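Local coordinates for sulfur oxidation protein SOXB (Thermus thermophilus, PDB 2WDD) that hydrolyses a sulfur-sulfur bond as the dimanganese thiosulfohydrolase of the Sox sulfur oxidation pathway, releasing sulfate from a cysteine S-thiosulfonate, at residues A[220-225]-A[234-239]; A[473-478]-A[549-554]; A[311-316]-A[329-334]; A[205-210]-A[317-322]. All blocks are in the same frame, centred on the assembly; numbering follows the deposited sequence.

Contact 1: residues A[220-225]-A[234-239]. With TBU (tertiary-butyl alcohol), chain E.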
loop_
_atom_site.group_PDB
_atom_site.type_symbol
_atom_site.label_atom_id
_atom_site.label_comp_id
_atom_site.label_asym_id
_atom_site.label_seq_id
_atom_site.Cartn_x
_atom_site.Cartn_y
_atom_site.Cartn_z
ATOM N N PRO A 220 -5.093 8.907 -9.142
ATOM C CA PRO A 220 -5.691 9.271 -10.441
ATOM C C PRO A 220 -6.195 8.114 -11.294
ATOM O O PRO A 220 -6.901 8.337 -12.287
ATOM C CB PRO A 220 -4.551 9.988 -11.172
ATOM C CG PRO A 220 -3.299 9.529 -10.494
ATOM C CD PRO A 220 -3.664 9.274 -9.063
ATOM N N TYR A 221 -5.834 6.889 -10.926
ATOM C CA TYR A 221 -6.183 5.738 -11.747
ATOM C C TYR A 221 -7.252 4.821 -11.173
ATOM O O TYR A 221 -7.323 3.636 -11.510
ATOM C CB TYR A 221 -4.917 4.970 -12.121
ATOM C CG TYR A 221 -3.846 5.872 -12.690
ATOM C CD1 TYR A 221 -4.049 6.555 -13.885
ATOM C CD2 TYR A 221 -2.652 6.080 -12.015
ATOM C CE1 TYR A 221 -3.075 7.397 -14.404
ATOM C CE2 TYR A 221 -1.665 6.905 -12.538
ATOM C CZ TYR A 221 -1.885 7.559 -13.731
ATOM O OH TYR A 221 -0.920 8.400 -14.244
ATOM N N VAL A 222 -8.112 5.374 -10.331
ATOM C CA VAL A 222 -9.182 4.585 -9.736
ATOM C C VAL A 222 -10.074 3.908 -10.775
ATOM O O VAL A 222 -10.512 2.772 -10.581
ATOM C CB VAL A 222 -10.016 5.440 -8.746
ATOM C CG1 VAL A 222 -11.138 4.619 -8.130
ATOM C CG2 VAL A 222 -9.123 6.032 -7.651
ATOM N N LYS A 223 -10.405 4.623 -11.846
ATOM C CA LYS A 223 -11.324 4.084 -12.840
ATOM C C LYS A 223 -10.874 2.822 -13.578
ATOM O O LYS A 223 -11.684 1.935 -13.845
ATOM C CB LYS A 223 -11.822 5.178 -13.786
ATOM C CG LYS A 223 -12.458 6.354 -13.046
ATOM C CD LYS A 223 -13.337 7.202 -13.952
ATOM C CE LYS A 223 -14.629 6.482 -14.314
ATOM N NZ LYS A 223 -15.658 6.555 -13.237
ATOM N N VAL A 224 -9.586 2.713 -13.878
ATOM C CA VAL A 224 -9.079 1.532 -14.570
ATOM C C VAL A 224 -8.602 0.449 -13.600
ATOM O O VAL A 224 -8.340 -0.688 -14.003
ATOM C CB VAL A 224 -7.951 1.891 -15.574
ATOM C CG1 VAL A 224 -8.437 2.893 -16.619
ATOM C CG2 VAL A 224 -6.704 2.391 -14.843
ATOM N N SER A 225 -8.496 0.802 -12.320
ATOM C CA SER A 225 -7.952 -0.102 -11.307
ATOM C C SER A 225 -8.963 -0.896 -10.500
ATOM O O SER A 225 -8.583 -1.818 -9.764
ATOM C CB SER A 225 -7.059 0.683 -10.339
ATOM O OG SER A 225 -5.957 1.238 -11.028
ATOM N N LEU A 234 -17.845 9.952 -11.662
ATOM C CA LEU A 234 -16.661 10.661 -11.192
ATOM C C LEU A 234 -15.460 10.527 -12.112
ATOM O O LEU A 234 -15.257 9.483 -12.741
ATOM C CB LEU A 234 -16.252 10.122 -9.827
ATOM C CG LEU A 234 -17.311 10.201 -8.732
ATOM C CD1 LEU A 234 -16.819 9.555 -7.438
ATOM C CD2 LEU A 234 -17.684 11.650 -8.510
ATOM N N SER A 235 -14.627 11.567 -12.122
ATOM C CA SER A 235 -13.346 11.546 -12.815
ATOM C C SER A 235 -12.298 11.834 -11.734
ATOM O O SER A 235 -12.524 12.669 -10.865
ATOM C CB SER A 235 -13.263 12.630 -13.876
ATOM O OG SER A 235 -11.952 12.669 -14.420
ATOM N N PHE A 236 -11.167 11.134 -11.789
ATOM C CA PHE A 236 -10.080 11.295 -10.820
ATOM C C PHE A 236 -8.817 11.746 -11.565
ATOM O O PHE A 236 -7.717 11.768 -11.001
ATOM C CB PHE A 236 -9.759 9.923 -10.196
ATOM C CG PHE A 236 -10.728 9.482 -9.143
ATOM C CD1 PHE A 236 -10.343 9.440 -7.813
ATOM C CD2 PHE A 236 -12.000 9.039 -9.481
ATOM C CE1 PHE A 236 -11.216 9.022 -6.836
ATOM C CE2 PHE A 236 -12.886 8.634 -8.490
ATOM C CZ PHE A 236 -12.494 8.644 -7.167
ATOM N N ALA A 237 -8.952 11.995 -12.863
ATOM C CA ALA A 237 -7.794 12.297 -13.703
ATOM C C ALA A 237 -6.762 13.259 -13.126
ATOM O O ALA A 237 -7.110 14.275 -12.527
ATOM C CB ALA A 237 -8.239 12.772 -15.083
ATOM N N LEU A 238 -5.491 12.925 -13.327
ATOM C CA LEU A 238 -4.399 13.796 -12.928
ATOM C C LEU A 238 -4.548 15.034 -13.819
ATOM O O LEU A 238 -4.620 14.918 -15.046
ATOM C CB LEU A 238 -3.055 13.110 -13.203
ATOM C CG LEU A 238 -1.791 13.961 -13.069
ATOM C CD1 LEU A 238 -1.495 14.245 -11.607
ATOM C CD2 LEU A 238 -0.612 13.270 -13.732
ATOM N N ASP A 239 -4.650 16.200 -13.198
ATOM C CA ASP A 239 -4.866 17.448 -13.926
ATOM C C ASP A 239 -3.861 18.481 -13.428
ATOM O O ASP A 239 -4.100 19.170 -12.434
ATOM C CB ASP A 239 -6.296 17.932 -13.670
ATOM C CG ASP A 239 -6.735 19.032 -14.623
ATOM O OD1 ASP A 239 -5.875 19.807 -15.097
ATOM O OD2 ASP A 239 -7.958 19.151 -14.851
HETATM O O TBU E . -10.838 9.219 -13.941
HETATM C C TBU E . -10.615 9.352 -15.365
HETATM C C1 TBU E . -11.521 10.409 -15.938
HETATM C C2 TBU E . -9.188 9.765 -15.756
HETATM C C3 TBU E . -10.941 8.024 -16.030
#

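Contact 2: residues A[473-478]-A[549-554]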
loop_
_atom_site.group_PDB
_atom_site.type_symbol
_atom_site.label_atom_id
_atom_site.label_comp_id
_atom_site.label_asym_id
_atom_site.label_seq_id
_atom_site.Cartn_x
_atom_site.Cartn_y
_atom_site.Cartn_z
ATOM N N ARG A 473 6.603 -20.338 -15.612
ATOM C CA ARG A 473 7.966 -19.884 -15.355
ATOM C C ARG A 473 8.359 -19.021 -16.553
ATOM O O ARG A 473 7.917 -19.282 -17.677
ATOM C CB ARG A 473 8.930 -21.073 -15.238
ATOM C CG ARG A 473 9.003 -21.676 -13.849
ATOM C CD ARG A 473 9.764 -22.997 -13.842
ATOM N NE ARG A 473 11.150 -22.854 -14.280
ATOM C CZ ARG A 473 12.196 -22.813 -13.460
ATOM N NH1 ARG A 473 12.018 -22.883 -12.147
ATOM N NH2 ARG A 473 13.424 -22.696 -13.950
ATOM N N TYR A 474 9.154 -17.984 -16.323
ATOM C CA TYR A 474 9.573 -17.122 -17.417
ATOM C C TYR A 474 10.850 -16.372 -17.097
ATOM O O TYR A 474 11.343 -16.405 -15.963
ATOM C CB TYR A 474 8.453 -16.141 -17.822
ATOM C CG TYR A 474 8.132 -15.039 -16.818
ATOM C CD1 TYR A 474 8.533 -13.727 -17.045
ATOM C CD2 TYR A 474 7.322 -15.289 -15.708
ATOM C CE1 TYR A 474 8.191 -12.698 -16.170
ATOM C CE2 TYR A 474 6.982 -14.269 -14.820
ATOM C CZ TYR A 474 7.431 -12.978 -15.046
ATOM O OH TYR A 474 7.114 -11.974 -14.143
ATOM N N VAL A 475 11.417 -15.760 -18.128
ATOM C CA VAL A 475 12.610 -14.948 -17.998
ATOM C C VAL A 475 12.161 -13.521 -18.247
ATOM O O VAL A 475 11.403 -13.252 -19.189
ATOM C CB VAL A 475 13.702 -15.359 -19.008
ATOM C CG1 VAL A 475 14.872 -14.403 -18.940
ATOM C CG2 VAL A 475 14.164 -16.782 -18.740
ATOM N N LEU A 476 12.583 -12.621 -17.366
ATOM C CA LEU A 476 12.228 -11.220 -17.478
ATOM C C LEU A 476 13.497 -10.430 -17.704
ATOM O O LEU A 476 14.483 -10.630 -16.998
ATOM C CB LEU A 476 11.593 -10.729 -16.176
ATOM C CG LEU A 476 11.326 -9.225 -16.109
ATOM C CD1 LEU A 476 10.153 -8.863 -17.027
ATOM C CD2 LEU A 476 11.062 -8.777 -14.661
ATOM N N ASP A 477 13.461 -9.520 -18.674
ATOM C CA ASP A 477 14.577 -8.613 -18.911
ATOM C C ASP A 477 14.011 -7.209 -18.837
ATOM O O ASP A 477 13.464 -6.699 -19.809
ATOM C CB ASP A 477 15.237 -8.830 -20.277
ATOM C CG ASP A 477 16.430 -7.908 -20.487
ATOM O OD1 ASP A 477 16.626 -6.991 -19.659
ATOM O OD2 ASP A 477 17.167 -8.088 -21.478
ATOM N N PRO A 478 14.085 -6.584 -17.660
ATOM C CA PRO A 478 13.511 -5.256 -17.470
ATOM C C PRO A 478 14.038 -4.192 -18.433
ATOM O O PRO A 478 13.331 -3.231 -18.752
ATOM C CB PRO A 478 13.874 -4.913 -16.019
ATOM C CG PRO A 478 15.034 -5.770 -15.698
ATOM C CD PRO A 478 14.848 -7.039 -16.484
ATOM N N LYS A 549 13.407 -15.633 -13.788
ATOM C CA LYS A 549 14.836 -15.359 -13.868
ATOM C C LYS A 549 14.930 -13.925 -14.389
ATOM O O LYS A 549 14.298 -13.592 -15.395
ATOM C CB LYS A 549 15.484 -16.332 -14.855
ATOM C CG LYS A 549 16.899 -15.981 -15.286
ATOM C CD LYS A 549 17.541 -17.149 -16.034
ATOM C CE LYS A 549 18.238 -16.692 -17.309
ATOM N NZ LYS A 549 18.830 -17.832 -18.069
ATOM N N VAL A 550 15.666 -13.069 -13.692
ATOM C CA VAL A 550 15.780 -11.674 -14.070
ATOM C C VAL A 550 17.115 -11.324 -14.704
ATOM O O VAL A 550 18.152 -11.317 -14.041
ATOM C CB VAL A 550 15.508 -10.749 -12.874
ATOM C CG1 VAL A 550 15.421 -9.293 -13.329
ATOM C CG2 VAL A 550 14.238 -11.175 -12.137
ATOM N N ILE A 551 17.081 -10.988 -15.987
ATOM C CA ILE A 551 18.304 -10.635 -16.685
ATOM C C ILE A 551 18.848 -9.339 -16.106
ATOM O O ILE A 551 18.105 -8.369 -15.933
ATOM C CB ILE A 551 18.051 -10.454 -18.205
ATOM C CG1 ILE A 551 17.448 -11.720 -18.811
ATOM C CG2 ILE A 551 19.357 -10.061 -18.918
ATOM C CD1 ILE A 551 18.264 -12.975 -18.545
ATOM N N GLY A 552 20.154 -9.311 -15.851
ATOM C CA GLY A 552 20.837 -8.117 -15.394
ATOM C C GLY A 552 20.663 -7.731 -13.938
ATOM O O GLY A 552 21.089 -6.652 -13.529
ATOM N N ARG A 553 20.030 -8.598 -13.153
ATOM C CA ARG A 553 19.826 -8.310 -11.727
ATOM C C ARG A 553 20.000 -9.572 -10.910
ATOM O O ARG A 553 19.760 -10.671 -11.397
ATOM C CB ARG A 553 18.394 -7.806 -11.466
ATOM C CG ARG A 553 17.916 -6.676 -12.350
ATOM C CD ARG A 553 18.516 -5.351 -11.932
ATOM N NE ARG A 553 17.884 -4.284 -12.693
ATOM C CZ ARG A 553 18.155 -4.027 -13.968
ATOM N NH1 ARG A 553 19.078 -4.735 -14.605
ATOM N NH2 ARG A 553 17.504 -3.063 -14.602
ATOM N N ASN A 554 20.319 -9.397 -9.632
ATOM C CA ASN A 554 20.355 -10.513 -8.708
ATOM C C ASN A 554 18.976 -10.539 -8.054
ATOM O O ASN A 554 18.554 -9.555 -7.453
ATOM C CB ASN A 554 21.407 -10.265 -7.637
ATOM C CG ASN A 554 22.795 -10.568 -8.134
ATOM O OD1 ASN A 554 22.974 -11.459 -8.967
ATOM N ND2 ASN A 554 23.769 -9.775 -7.704
#

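Contact 3: residues A[311-316]-A[329-334]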
loop_
_atom_site.group_PDB
_atom_site.type_symbol
_atom_site.label_atom_id
_atom_site.label_comp_id
_atom_site.label_asym_id
_atom_site.label_seq_id
_atom_site.Cartn_x
_atom_site.Cartn_y
_atom_site.Cartn_z
ATOM N N ALA A 311 4.472 2.591 10.734
ATOM C CA ALA A 311 5.218 3.771 11.129
ATOM C C ALA A 311 4.369 5.022 11.162
ATOM O O ALA A 311 3.426 5.176 10.390
ATOM C CB ALA A 311 6.380 3.980 10.166
ATOM N N LEU A 312 4.768 5.954 12.021
ATOM C CA LEU A 312 4.161 7.266 12.062
ATOM C C LEU A 312 5.310 8.184 11.670
ATOM O O LEU A 312 6.385 8.134 12.275
ATOM C CB LEU A 312 3.696 7.622 13.474
ATOM C CG LEU A 312 3.088 9.028 13.526
ATOM C CD1 LEU A 312 1.737 9.062 12.797
ATOM C CD2 LEU A 312 2.926 9.487 14.982
ATOM N N MET A 313 5.125 8.944 10.598
ATOM C CA MET A 313 6.169 9.851 10.151
ATOM C C MET A 313 5.966 11.194 10.821
ATOM O O MET A 313 4.917 11.821 10.655
ATOM C CB MET A 313 6.142 10.025 8.634
ATOM C CG MET A 313 7.121 9.107 7.921
ATOM S SD MET A 313 6.933 7.369 8.332
ATOM C CE MET A 313 5.259 7.057 7.659
ATOM N N ARG A 314 6.959 11.633 11.593
ATOM C CA ARG A 314 6.862 12.929 12.239
ATOM C C ARG A 314 7.694 13.909 11.437
ATOM O O ARG A 314 8.901 13.715 11.255
ATOM C CB ARG A 314 7.344 12.888 13.687
ATOM C CG ARG A 314 7.358 14.286 14.322
ATOM C CD ARG A 314 7.636 14.272 15.825
ATOM N NE ARG A 314 7.934 15.637 16.268
ATOM C CZ ARG A 314 8.116 16.003 17.531
ATOM N NH1 ARG A 314 7.997 15.118 18.506
ATOM N NH2 ARG A 314 8.414 17.264 17.811
ATOM N N VAL A 315 7.032 14.925 10.896
ATOM C CA VAL A 315 7.709 15.913 10.070
ATOM C C VAL A 315 7.573 17.287 10.709
ATOM O O VAL A 315 6.487 17.866 10.718
ATOM C CB VAL A 315 7.169 15.933 8.635
ATOM C CG1 VAL A 315 7.994 16.875 7.754
ATOM C CG2 VAL A 315 7.148 14.518 8.043
ATOM N N ASP A 316 8.681 17.804 11.238
ATOM C CA ASP A 316 8.682 19.113 11.894
ATOM C C ASP A 316 9.180 20.143 10.909
ATOM O O ASP A 316 10.186 19.932 10.247
ATOM C CB ASP A 316 9.571 19.091 13.133
ATOM C CG ASP A 316 9.193 17.989 14.092
ATOM O OD1 ASP A 316 8.041 18.005 14.562
ATOM O OD2 ASP A 316 10.033 17.102 14.368
ATOM N N VAL A 329 12.702 15.070 9.756
ATOM C CA VAL A 329 11.849 13.926 9.467
ATOM C C VAL A 329 12.299 12.763 10.327
ATOM O O VAL A 329 13.494 12.442 10.385
ATOM C CB VAL A 329 11.967 13.533 7.975
ATOM C CG1 VAL A 329 11.230 12.224 7.698
ATOM C CG2 VAL A 329 11.479 14.663 7.064
ATOM N N ARG A 330 11.348 12.123 10.996
ATOM C CA ARG A 330 11.650 10.950 11.788
ATOM C C ARG A 330 10.598 9.892 11.534
ATOM O O ARG A 330 9.411 10.153 11.672
ATOM C CB ARG A 330 11.695 11.276 13.279
ATOM C CG ARG A 330 12.865 12.168 13.666
ATOM C CD ARG A 330 14.195 11.445 13.497
ATOM N NE ARG A 330 15.310 12.257 13.987
ATOM C CZ ARG A 330 16.013 13.081 13.219
ATOM N NH1 ARG A 330 15.722 13.192 11.931
ATOM N NH2 ARG A 330 17.009 13.794 13.736
ATOM N N VAL A 331 11.050 8.695 11.180
ATOM C CA VAL A 331 10.159 7.558 11.008
ATOM C C VAL A 331 10.051 6.929 12.388
ATOM O O VAL A 331 11.037 6.400 12.913
ATOM C CB VAL A 331 10.757 6.547 9.999
ATOM C CG1 VAL A 331 9.947 5.229 10.024
ATOM C CG2 VAL A 331 10.789 7.154 8.589
ATOM N N LEU A 332 8.874 7.022 13.000
ATOM C CA LEU A 332 8.666 6.454 14.336
ATOM C C LEU A 332 8.032 5.066 14.250
ATOM O O LEU A 332 6.883 4.920 13.841
ATOM C CB LEU A 332 7.789 7.374 15.181
ATOM C CG LEU A 332 8.245 8.829 15.242
ATOM C CD1 LEU A 332 7.237 9.659 16.028
ATOM C CD2 LEU A 332 9.642 8.925 15.867
ATOM N N PRO A 333 8.783 4.024 14.629
ATOM C CA PRO A 333 8.195 2.683 14.544
ATOM C C PRO A 333 6.997 2.490 15.481
ATOM O O PRO A 333 7.043 2.854 16.660
ATOM C CB PRO A 333 9.357 1.754 14.948
ATOM C CG PRO A 333 10.610 2.608 14.809
ATOM C CD PRO A 333 10.159 3.999 15.150
ATOM N N VAL A 334 5.907 1.947 14.946
ATOM C CA VAL A 334 4.733 1.634 15.765
ATOM C C VAL A 334 4.921 0.211 16.294
ATOM O O VAL A 334 4.593 -0.772 15.616
ATOM C CB VAL A 334 3.422 1.768 14.962
ATOM C CG1 VAL A 334 2.225 1.442 15.851
ATOM C CG2 VAL A 334 3.282 3.166 14.408
#

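Contact 4: residues A[205-210]-A[317-322]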
loop_
_atom_site.group_PDB
_atom_site.type_symbol
_atom_site.label_atom_id
_atom_site.label_comp_id
_atom_site.label_asym_id
_atom_site.label_seq_id
_atom_site.Cartn_x
_atom_site.Cartn_y
_atom_site.Cartn_z
ATOM N N HIS A 205 -4.033 26.246 7.358
ATOM C CA HIS A 205 -3.990 26.168 8.808
ATOM C C HIS A 205 -3.036 27.205 9.375
ATOM O O HIS A 205 -1.951 27.412 8.844
ATOM C CB HIS A 205 -3.489 24.794 9.234
ATOM C CG HIS A 205 -4.457 23.690 8.950
ATOM N ND1 HIS A 205 -5.401 23.276 9.865
ATOM C CD2 HIS A 205 -4.616 22.904 7.859
ATOM C CE1 HIS A 205 -6.119 22.297 9.337
ATOM N NE2 HIS A 205 -5.665 22.057 8.121
ATOM N N ARG A 206 -3.429 27.820 10.484
ATOM C CA ARG A 206 -2.573 28.792 11.141
ATOM C C ARG A 206 -1.503 28.045 11.921
ATOM O O ARG A 206 -1.801 27.138 12.698
ATOM C CB ARG A 206 -3.389 29.674 12.089
ATOM C CG ARG A 206 -4.123 30.810 11.396
ATOM C CD ARG A 206 -4.294 32.008 12.324
ATOM N NE ARG A 206 -5.372 31.809 13.288
ATOM C CZ ARG A 206 -5.626 32.622 14.309
ATOM N NH1 ARG A 206 -6.629 32.358 15.135
ATOM N NH2 ARG A 206 -4.880 33.701 14.505
ATOM N N VAL A 207 -0.252 28.423 11.691
ATOM C CA VAL A 207 0.883 27.833 12.387
ATOM C C VAL A 207 1.650 29.011 12.962
ATOM O O VAL A 207 2.596 29.503 12.350
ATOM C CB VAL A 207 1.776 27.023 11.425
ATOM C CG1 VAL A 207 3.149 26.797 12.042
ATOM C CG2 VAL A 207 1.122 25.700 11.074
ATOM N N GLY A 208 1.185 29.519 14.100
ATOM C CA GLY A 208 1.792 30.694 14.690
ATOM C C GLY A 208 1.521 31.881 13.786
ATOM O O GLY A 208 0.370 32.193 13.481
ATOM N N PRO A 209 2.585 32.539 13.307
ATOM C CA PRO A 209 2.427 33.704 12.431
ATOM C C PRO A 209 2.394 33.353 10.945
ATOM O O PRO A 209 2.219 34.232 10.099
ATOM C CB PRO A 209 3.675 34.531 12.740
ATOM C CG PRO A 209 4.700 33.517 13.097
ATOM C CD PRO A 209 3.967 32.404 13.802
ATOM N N TYR A 210 2.577 32.074 10.628
ATOM C CA TYR A 210 2.562 31.632 9.235
ATOM C C TYR A 210 1.252 30.929 8.918
ATOM O O TYR A 210 0.460 30.639 9.808
ATOM C CB TYR A 210 3.702 30.647 8.960
ATOM C CG TYR A 210 5.038 31.064 9.521
ATOM C CD1 TYR A 210 5.918 31.819 8.763
ATOM C CD2 TYR A 210 5.429 30.677 10.796
ATOM C CE1 TYR A 210 7.149 32.196 9.263
ATOM C CE2 TYR A 210 6.654 31.061 11.313
ATOM C CZ TYR A 210 7.513 31.810 10.537
ATOM O OH TYR A 210 8.736 32.188 11.041
ATOM N N LEU A 317 8.423 21.223 10.753
ATOM C CA LEU A 317 8.744 22.244 9.776
ATOM C C LEU A 317 9.128 23.599 10.349
ATOM O O LEU A 317 8.389 24.178 11.155
ATOM C CB LEU A 317 7.551 22.478 8.843
ATOM C CG LEU A 317 6.918 21.238 8.209
ATOM C CD1 LEU A 317 5.660 21.612 7.423
ATOM C CD2 LEU A 317 7.941 20.536 7.327
ATOM N N LYS A 318 10.239 24.143 9.859
ATOM C CA LYS A 318 10.603 25.518 10.171
ATOM C C LYS A 318 10.136 26.266 8.929
ATOM O O LYS A 318 10.649 26.048 7.831
ATOM C CB LYS A 318 12.117 25.676 10.282
ATOM C CG LYS A 318 12.648 25.485 11.665
ATOM C CD LYS A 318 14.131 25.794 11.683
ATOM C CE LYS A 318 14.699 25.700 13.079
ATOM N NZ LYS A 318 16.174 25.918 13.043
ATOM N N LEU A 319 9.144 27.131 9.083
ATOM C CA LEU A 319 8.607 27.834 7.937
ATOM C C LEU A 319 9.226 29.212 7.777
ATOM O O LEU A 319 9.813 29.754 8.721
ATOM C CB LEU A 319 7.085 27.991 8.084
ATOM C CG LEU A 319 6.300 26.703 8.377
ATOM C CD1 LEU A 319 4.822 27.010 8.612
ATOM C CD2 LEU A 319 6.470 25.715 7.242
ATOM N N TRP A 320 9.072 29.764 6.579
ATOM C CA TRP A 320 9.434 31.144 6.288
ATOM C C TRP A 320 8.364 31.733 5.382
ATOM O O TRP A 320 7.469 31.015 4.911
ATOM C CB TRP A 320 10.851 31.292 5.723
ATOM C CG TRP A 320 11.040 30.876 4.293
ATOM C CD1 TRP A 320 11.149 29.594 3.814
ATOM C CD2 TRP A 320 11.233 31.739 3.162
ATOM N NE1 TRP A 320 11.375 29.614 2.457
ATOM C CE2 TRP A 320 11.442 30.916 2.033
ATOM C CE3 TRP A 320 11.281 33.131 2.998
ATOM C CZ2 TRP A 320 11.669 31.437 0.752
ATOM C CZ3 TRP A 320 11.485 33.646 1.718
ATOM C CH2 TRP A 320 11.699 32.803 0.619
ATOM N N LYS A 321 8.416 33.041 5.171
ATOM C CA LYS A 321 7.401 33.713 4.372
ATOM C C LYS A 321 7.099 33.045 3.033
ATOM O O LYS A 321 5.953 33.060 2.580
ATOM C CB LYS A 321 7.755 35.190 4.171
ATOM C CG LYS A 321 7.731 35.633 2.713
ATOM C CD LYS A 321 7.947 37.137 2.578
ATOM C CE LYS A 321 6.918 37.928 3.382
ATOM N NZ LYS A 321 7.182 39.399 3.346
ATOM N N GLY A 322 8.115 32.469 2.396
ATOM C CA GLY A 322 7.964 31.860 1.089
ATOM C C GLY A 322 8.016 30.343 0.987
ATOM O O GLY A 322 8.112 29.817 -0.117
HETATM O O HOH W 1 10.627 29.407 11.372
#

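Contact 1: residues A[220-225]-A[234-239]
The ammonium group of Lys223 is held by two oxygens. Across the contact, Lys223 NZ donates to the backbone Leu234 O at 3.0 Å, lying in the plane of that carbonyl. Its other partner is the hydroxyl of Thr231, in the loop that joins the two segments. This is a loop closure in a metallophosphatase-like domain: the short helix 222-225, with Tyr221 at its N-cap, is tied back to strand 234-235 and the turn after it. The Lys223 chain bends at chi3 and chi4 (72° and 80°), which folds NZ back to the strand. Before the bend, CB, CG and CD run past a bound tertiary-butyl alcohol, with Lys223 CD 3.2 Å from its O. The same oxygen accepts a nearly straight bond of 2.9 Å from Phe236 N.

Phe236 turns its side chain to the helix. Val222 CG2 sits over one face of the ring, 3.9 Å from the centroid, in a CH-pi contact. Trp166 meets the same phenyl group edge-to-face. Val222 also packs close to His163, a manganese ligand, so the contact borders the shell of the metal site. At the other end Pro220 CB rests on Leu238 CB at 4.0 Å, and Leu268 of helix 266-273 touches both residues. Pro220 CA makes a CA-H...O contact of 3.3 Å with Phe236 O, which also accepts a bond from Asn188 ND2.

Contact 2: residues A[473-478]-A[549-554]
Pro478 lays its ring carbon CG over one face of the Arg553 guanidinium, 3.8 Å from NH2 and offset toward the rim. This overlap lies just past the end of a parallel beta pair, strand 472-476 beside strand 548-550, in a small mixed sheet. Three backbone bonds join the two segments: Lys549 N to Tyr474 O, Leu476 N to Lys549 O (2.8 Å) and Ile551 N to Leu476 O (2.8 Å). A type II turn from Val550 to Arg553 then swings the arginine back to the proline. Its NH2 has two further partners, a salt bridge to Asp479 and the backbone oxygen of Ala54.

Val475 and Lys549 are neighbours on one face of the sheet. Ile551 reaches the same patch: chi1 of -57° sets CG1 beside the backbone N, and chi2 of -54° turns CD1 to Val475 CG1, 3.7 Å away. Asp477 places its carboxylate carbon CG 3.8 Å from Ile551 CB, while its OD1 accepts a bond from Asp479 N. Cutting Asp477 back to an alanine would probably leave Asp479 N without that acceptor and thin the cover over Ile551 CG2. On the face that carries Leu476 and Val550, Pro478 CD meets Val550 CG1 at 3.9 Å.

Contact 3: residues A[311-316]-A[329-334]
Leu332 takes a chi1 of -52°, with CG beside its backbone N, which carries CD1 across to Arg314 CB at 4.0 Å. Met313 curls at chi2 and chi3 (54° and 65°) and brings SD alongside Val331 CG2, 3.9 Å away. These pairs belong to an antiparallel beta hairpin, strands 311-320 and 323-333, at the edge of a six-stranded mixed sheet. Leu312 with Leu332 and Arg314 with Arg330 are its hydrogen-bonded pairs, each joined by two backbone bonds. The shortest of the four runs from Leu332 N to Leu312 O, 2.8 Å.

Ala311, Met313, Val315, Val329 and Val331 share one face. Ala311 CB touches Val331 CG1 at 3.8 Å, and Leu82 and Leu85 of helix 81-86 pack against this end. Val315 CG1 and Val329 CG2 meet at 4.2 Å farther along. The other face carries Leu312, Arg314, Arg330 and Leu332; helix 104-120 covers Leu312, Arg314 and Leu332 through Ile111, Gln114 and Val118.

Arg314 brings a charge into this buried layer. Its chain stays extended to NE and runs away from the partner strand. Its NH1 bonds Gln114 OE1 of the covering helix. Asp316 provides the countercharge, and its carboxylate also has Arg328 and Thr30 as partners. With several bonds in different directions, the guanidinium is probably held against rotation. Arg314 NE meets the syn lone pair of Asp316 OD1 at 2.9 Å, and that oxygen lies in the guanidinium plane.

Contact 4: residues A[205-210]-A[317-322]
Apolar packing carries most of this contact. Leu319 CB lies over one face of the Tyr210 ring, 4.0 Å from the centroid and 14° off the ring normal, a CH-pi contact. The two side chains run antiparallel to each other. The chi1 of -52° at Leu319 sets CG beside its backbone N and lets CD1 reach both partners. That methyl is 3.8 Å from Tyr210 CB and 3.8 Å from Val207 CG1. Asp28 lies against both Val207 and Tyr210.

Val207 and Tyr210 are the first and last residues of a type II' beta turn, with Gly208 and Pro209 at its corners. It closes the hairpin of strands 202-207 and 210-217. Leu319 belongs to strand 311-320 of a different mixed sheet. The contact therefore joins the ends of the two central sheets of the metallophosphatase-like domain, far from the manganese ions.

The ring also meets backbone: Leu319 O is 3.5 Å from Tyr210 OH, and Trp320 CA is 3.9 Å from Tyr210 CE1, obliquely to the ring.

The polar link runs through water. One water donates to Leu319 O at 2.8 Å and lies 3.4 Å from Tyr210 OH, a weak bond. A serine in place of Tyr210 would probably uncover Leu319 CB and leave this water without its phenolic partner.

Contacts 1, 3 and 4 belong to the domain that holds the two manganese ions; contact 2 lies apart, away from the metal site. Contact 1 is near the metals: the side chain of Val222 is about 8 Å from a manganese ion and about 4 Å from the side chain of His163. In contact 3 the Met313 side chain is about 12 Å from a manganese ion. Contacts 3 and 4 share strand 311-320 and follow each other along it, their centres about 20 Å apart. Contacts 2 and 4 are the farthest pair, with centres about 49 Å apart. Contacts 1 and 2 come no nearer than about 19 Å between nearest atoms.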